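Acyl-CoA thioester hydrolase HI0827 (PDB 3BJK) probably hydrolyses a broad range of acyl-coenzyme A thioesters as a hexameric hot-dog-fold enzyme, a trimer of dimers. Local coordinates at residues C[12-24]-C[37-49]. The protein carries 1 engineered substitution. Sequence-based numbering, arbitrary orientation.
Engineered in segment 37-49: A43 (natural residue Asp). With EDO (1,2-ethanediol), chain B.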
loop_
_atom_site.group_PDB
_atom_site.type_symbol
_atom_site.label_atom_id
_atom_site.label_comp_id
_atom_site.label_asym_id
_atom_site.label_seq_id
_atom_site.Cartn_x
_atom_site.Cartn_y
_atom_site.Cartn_z
ATOM N N SER C 12 -21.994 16.375 15.001
ATOM C CA SER C 12 -22.207 15.165 14.181
ATOM C C SER C 12 -23.576 14.523 14.391
ATOM O O SER C 12 -24.154 14.563 15.481
ATOM C CB SER C 12 -21.098 14.111 14.419
ATOM O OG SER C 12 -20.197 14.491 15.446
ATOM N N LYS C 13 -24.094 13.934 13.326
ATOM C CA LYS C 13 -25.270 13.068 13.427
ATOM C C LYS C 13 -24.862 11.646 13.055
ATOM O O LYS C 13 -24.113 11.427 12.079
ATOM C CB LYS C 13 -26.372 13.512 12.475
ATOM C CG LYS C 13 -27.014 14.823 12.804
ATOM C CD LYS C 13 -28.340 14.969 12.042
ATOM C CE LYS C 13 -28.892 16.397 12.133
ATOM N NZ LYS C 13 -30.366 16.436 11.806
ATOM N N GLY C 14 -25.378 10.689 13.817
ATOM C CA GLY C 14 -25.177 9.295 13.505
ATOM C C GLY C 14 -24.381 8.557 14.562
ATOM O O GLY C 14 -23.977 9.120 15.572
ATOM N N VAL C 15 -24.144 7.281 14.306
ATOM C CA VAL C 15 -23.304 6.490 15.170
ATOM C C VAL C 15 -21.891 6.495 14.611
ATOM O O VAL C 15 -21.687 6.690 13.426
ATOM C CB VAL C 15 -23.865 5.060 15.349
ATOM C CG1 VAL C 15 -25.216 5.149 15.968
ATOM C CG2 VAL C 15 -23.959 4.310 14.052
ATOM N N LEU C 16 -20.911 6.269 15.461
ATOM C CA LEU C 16 -19.539 6.302 15.009
ATOM C C LEU C 16 -19.304 4.988 14.268
ATOM O O LEU C 16 -19.520 3.914 14.805
ATOM C CB LEU C 16 -18.554 6.471 16.140
ATOM C CG LEU C 16 -17.060 6.469 15.736
ATOM C CD1 LEU C 16 -16.686 7.744 15.060
ATOM C CD2 LEU C 16 -16.273 6.347 16.980
ATOM N N LEU C 17 -18.914 5.122 13.025
ATOM C CA LEU C 17 -18.626 3.997 12.163
ATOM C C LEU C 17 -17.142 3.593 12.177
ATOM O O LEU C 17 -16.795 2.403 12.282
ATOM C CB LEU C 17 -19.003 4.335 10.745
ATOM C CG LEU C 17 -20.420 4.870 10.528
ATOM C CD1 LEU C 17 -20.552 5.399 9.143
ATOM C CD2 LEU C 17 -21.448 3.772 10.829
ATOM N N LEU C 18 -16.284 4.610 12.050
ATOM C CA LEU C 18 -14.875 4.416 11.849
ATOM C C LEU C 18 -14.140 5.573 12.429
ATOM O O LEU C 18 -14.650 6.680 12.424
ATOM C CB LEU C 18 -14.476 4.418 10.388
ATOM C CG LEU C 18 -14.823 3.310 9.407
ATOM C CD1 LEU C 18 -14.159 3.691 8.079
ATOM C CD2 LEU C 18 -14.335 1.990 9.887
ATOM N N ARG C 19 -12.929 5.299 12.896
ATOM C CA ARG C 19 -12.037 6.309 13.446
ATOM C C ARG C 19 -10.585 5.920 13.153
ATOM O O ARG C 19 -10.140 4.811 13.496
ATOM C CB ARG C 19 -12.205 6.467 14.949
ATOM C CG ARG C 19 -11.524 7.717 15.512
ATOM C CD ARG C 19 -12.073 8.013 16.893
ATOM N NE ARG C 19 -11.699 9.295 17.493
ATOM C CZ ARG C 19 -10.797 9.506 18.443
ATOM N NH1 ARG C 19 -10.025 8.543 18.921
ATOM N NH2 ARG C 19 -10.632 10.736 18.909
ATOM N N THR C 20 -9.842 6.868 12.604
ATOM C CA THR C 20 -8.479 6.613 12.175
ATOM C C THR C 20 -7.623 7.909 12.133
ATOM O O THR C 20 -8.114 8.977 12.390
ATOM C CB THR C 20 -8.398 5.795 10.865
ATOM O OG1 THR C 20 -7.097 5.249 10.752
ATOM C CG2 THR C 20 -8.684 6.572 9.627
ATOM N N LEU C 21 -6.342 7.774 11.830
ATOM C CA LEU C 21 -5.452 8.917 11.690
ATOM C C LEU C 21 -5.111 9.100 10.205
ATOM O O LEU C 21 -4.761 8.139 9.514
ATOM C CB LEU C 21 -4.181 8.691 12.490
ATOM C CG LEU C 21 -3.363 9.987 12.657
ATOM C CD1 LEU C 21 -3.954 10.833 13.752
ATOM C CD2 LEU C 21 -1.917 9.708 12.935
ATOM N N ALA C 22 -5.167 10.339 9.728
ATOM C CA ALA C 22 -4.747 10.647 8.369
ATOM C C ALA C 22 -3.200 10.596 8.279
ATOM O O ALA C 22 -2.472 11.234 9.058
ATOM C CB ALA C 22 -5.295 11.960 7.920
ATOM N N MET C 23 -2.730 9.750 7.367
ATOM C CA MET C 23 -1.298 9.467 7.172
ATOM C C MET C 23 -0.693 10.041 5.858
ATOM O O MET C 23 -1.445 10.200 4.845
ATOM C CB MET C 23 -1.095 7.956 7.205
ATOM C CG MET C 23 -1.343 7.237 8.557
ATOM S SD MET C 23 -0.334 7.787 9.940
ATOM C CE MET C 23 1.227 6.869 9.785
ATOM N N PRO C 24 0.645 10.331 5.866
ATOM C CA PRO C 24 1.371 10.834 4.664
ATOM C C PRO C 24 1.170 9.992 3.374
ATOM O O PRO C 24 1.052 10.556 2.316
ATOM C CB PRO C 24 2.819 10.896 5.116
ATOM C CG PRO C 24 2.726 11.111 6.581
ATOM C CD PRO C 24 1.572 10.245 7.015
ATOM N N TRP C 37 -9.203 8.303 -0.785
ATOM C CA TRP C 37 -9.045 7.689 0.522
ATOM C C TRP C 37 -10.282 8.019 1.357
ATOM O O TRP C 37 -10.770 7.150 2.065
ATOM C CB TRP C 37 -7.747 8.160 1.205
ATOM C CG TRP C 37 -7.538 7.593 2.609
ATOM C CD1 TRP C 37 -6.955 6.422 2.930
ATOM C CD2 TRP C 37 -7.980 8.191 3.872
ATOM N NE1 TRP C 37 -6.968 6.247 4.302
ATOM C CE2 TRP C 37 -7.556 7.335 4.901
ATOM C CE3 TRP C 37 -8.656 9.375 4.211
ATOM C CZ2 TRP C 37 -7.803 7.597 6.257
ATOM C CZ3 TRP C 37 -8.865 9.665 5.551
ATOM C CH2 TRP C 37 -8.433 8.769 6.576
ATOM N N ILE C 38 -10.746 9.267 1.291
ATOM C CA ILE C 38 -11.929 9.716 2.061
ATOM C C ILE C 38 -13.157 8.882 1.635
ATOM O O ILE C 38 -13.866 8.341 2.464
ATOM C CB ILE C 38 -12.230 11.270 1.907
ATOM C CG1 ILE C 38 -11.008 12.105 2.293
ATOM C CG2 ILE C 38 -13.485 11.659 2.716
ATOM C CD1 ILE C 38 -11.115 13.623 2.030
ATOM N N MET C 39 -13.369 8.773 0.319
ATOM C CA MET C 39 -14.461 7.942 -0.233
ATOM C C MET C 39 -14.434 6.493 0.252
ATOM O O MET C 39 -15.510 5.924 0.586
ATOM C CB MET C 39 -14.408 7.987 -1.760
ATOM C CG MET C 39 -14.694 9.375 -2.325
ATOM S SD MET C 39 -14.961 9.415 -4.117
ATOM C CE MET C 39 -13.386 9.357 -4.736
ATOM N N SER C 40 -13.229 5.895 0.280
ATOM C CA SER C 40 -13.005 4.536 0.770
ATOM C C SER C 40 -13.362 4.395 2.223
ATOM O O SER C 40 -14.014 3.403 2.597
ATOM C CB SER C 40 -11.553 4.104 0.588
ATOM O OG SER C 40 -11.236 4.022 -0.763
ATOM N N GLN C 41 -12.954 5.382 3.050
ATOM C CA GLN C 41 -13.308 5.394 4.496
ATOM C C GLN C 41 -14.832 5.443 4.653
ATOM O O GLN C 41 -15.413 4.679 5.401
ATOM C CB GLN C 41 -12.670 6.617 5.215
ATOM C CG GLN C 41 -11.224 6.501 5.411
ATOM C CD GLN C 41 -10.821 5.400 6.390
ATOM O OE1 GLN C 41 -10.209 4.473 5.975
ATOM N NE2 GLN C 41 -11.232 5.478 7.677
ATOM N N MET C 42 -15.495 6.335 3.928
ATOM C CA MET C 42 -16.980 6.419 3.952
ATOM C C MET C 42 -17.609 5.122 3.530
ATOM O O MET C 42 -18.518 4.671 4.188
ATOM C CB MET C 42 -17.491 7.556 3.084
ATOM C CG MET C 42 -17.063 8.972 3.589
ATOM S SD MET C 42 -17.933 10.332 2.791
ATOM C CE MET C 42 -17.154 10.323 1.210
ATOM N N ALA C 43 -17.071 4.508 2.464
ATOM C CA ALA C 43 -17.555 3.226 1.963
ATOM C C ALA C 43 -17.449 2.079 2.976
ATOM O O ALA C 43 -18.423 1.253 3.158
ATOM C CB ALA C 43 -16.793 2.856 0.728
ATOM N N MET C 44 -16.272 1.984 3.594
ATOM C CA MET C 44 -16.006 0.975 4.580
ATOM C C MET C 44 -16.868 1.162 5.819
ATOM O O MET C 44 -17.499 0.190 6.306
ATOM C CB MET C 44 -14.525 1.013 4.924
ATOM C CG MET C 44 -14.088 0.228 6.102
ATOM S SD MET C 44 -12.282 0.057 6.156
ATOM C CE MET C 44 -11.815 -0.074 4.490
ATOM N N GLY C 45 -16.917 2.411 6.304
ATOM C CA GLY C 45 -17.721 2.748 7.453
ATOM C C GLY C 45 -19.191 2.496 7.244
ATOM O O GLY C 45 -19.845 1.792 7.999
ATOM N N GLY C 46 -19.719 3.074 6.173
ATOM C CA GLY C 46 -21.123 2.852 5.792
ATOM C C GLY C 46 -21.514 1.396 5.698
ATOM O O GLY C 46 -22.560 0.992 6.219
ATOM N N ALA C 47 -20.628 0.601 5.103
ATOM C CA ALA C 47 -20.838 -0.855 4.941
ATOM C C ALA C 47 -20.901 -1.618 6.234
ATOM O O ALA C 47 -21.692 -2.608 6.334
ATOM C CB ALA C 47 -19.753 -1.437 4.081
ATOM N N ILE C 48 -20.113 -1.210 7.215
ATOM C CA ILE C 48 -20.138 -1.839 8.556
ATOM C C ILE C 48 -21.568 -1.747 9.124
ATOM O O ILE C 48 -22.115 -2.719 9.586
ATOM C CB ILE C 48 -19.112 -1.200 9.547
ATOM C CG1 ILE C 48 -17.659 -1.577 9.174
ATOM C CG2 ILE C 48 -19.370 -1.670 10.974
ATOM C CD1 ILE C 48 -16.540 -0.850 9.997
ATOM N N LEU C 49 -22.126 -0.544 9.099
ATOM C CA LEU C 49 -23.459 -0.280 9.618
ATOM C C LEU C 49 -24.543 -1.062 8.800
ATOM O O LEU C 49 -25.438 -1.694 9.367
ATOM C CB LEU C 49 -23.739 1.202 9.609
ATOM C CG LEU C 49 -24.758 1.751 10.661
ATOM C CD1 LEU C 49 -25.563 2.856 10.095
ATOM C CD2 LEU C 49 -25.643 0.735 11.390
HETATM C C1 EDO B . -10.151 8.630 22.459
HETATM O O1 EDO B . -9.090 9.132 21.624
HETATM C C2 EDO B . -11.432 9.491 22.410
HETATM O O2 EDO B . -11.170 10.909 22.493
#
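L17 and L18 sit on either side of G45, where the strand and helix backbones come nearest, 5.0 Å between L17 CA and G45 CA. L18 reaches over the bare CA of G45, its CG 3.5 Å from that atom. Its two methyls part there: CD1 drops beside the Q41 carbonyl and the G45 amide, already bonded to each other along the helix, while CD2 meets I48 CD1 at 3.6 Å. M44 crosses L18 at about a right angle and offers its CG. L17 lies on the other flank of G45, CD1 3.7 Å from G45 C and CD2 3.7 Å from L49 CB. Two consecutive leucines can both point at the helix because L17 and L18 form a classic beta bulge opposite C80 of the neighbouring strand. This is the hot-dog fold: the antiparallel sheet curls round helix 35-54, the sausage, and its outermost strand 15-21 runs across the helix, the segment directions 139° apart. Past the leucines, chi1 of Q41 (-73°) sets its CG over one face of the W37 ring, offset toward the rim, and the bend at chi2 (-67°) carries NE2 within 3.4 Å of T20 CG2. The same T20 methyl touches that indole at its edge, near the ring plane, 3.6 Å from CZ2. No hydrogen bond joins the segments; methyls rest by van der Waals contact on helix backbone and the Q41 amide. R19 points away from the helix, NH2 salt-bridged to E52 of a second subunit, as does engineered A43 (natural Asp) from the strand.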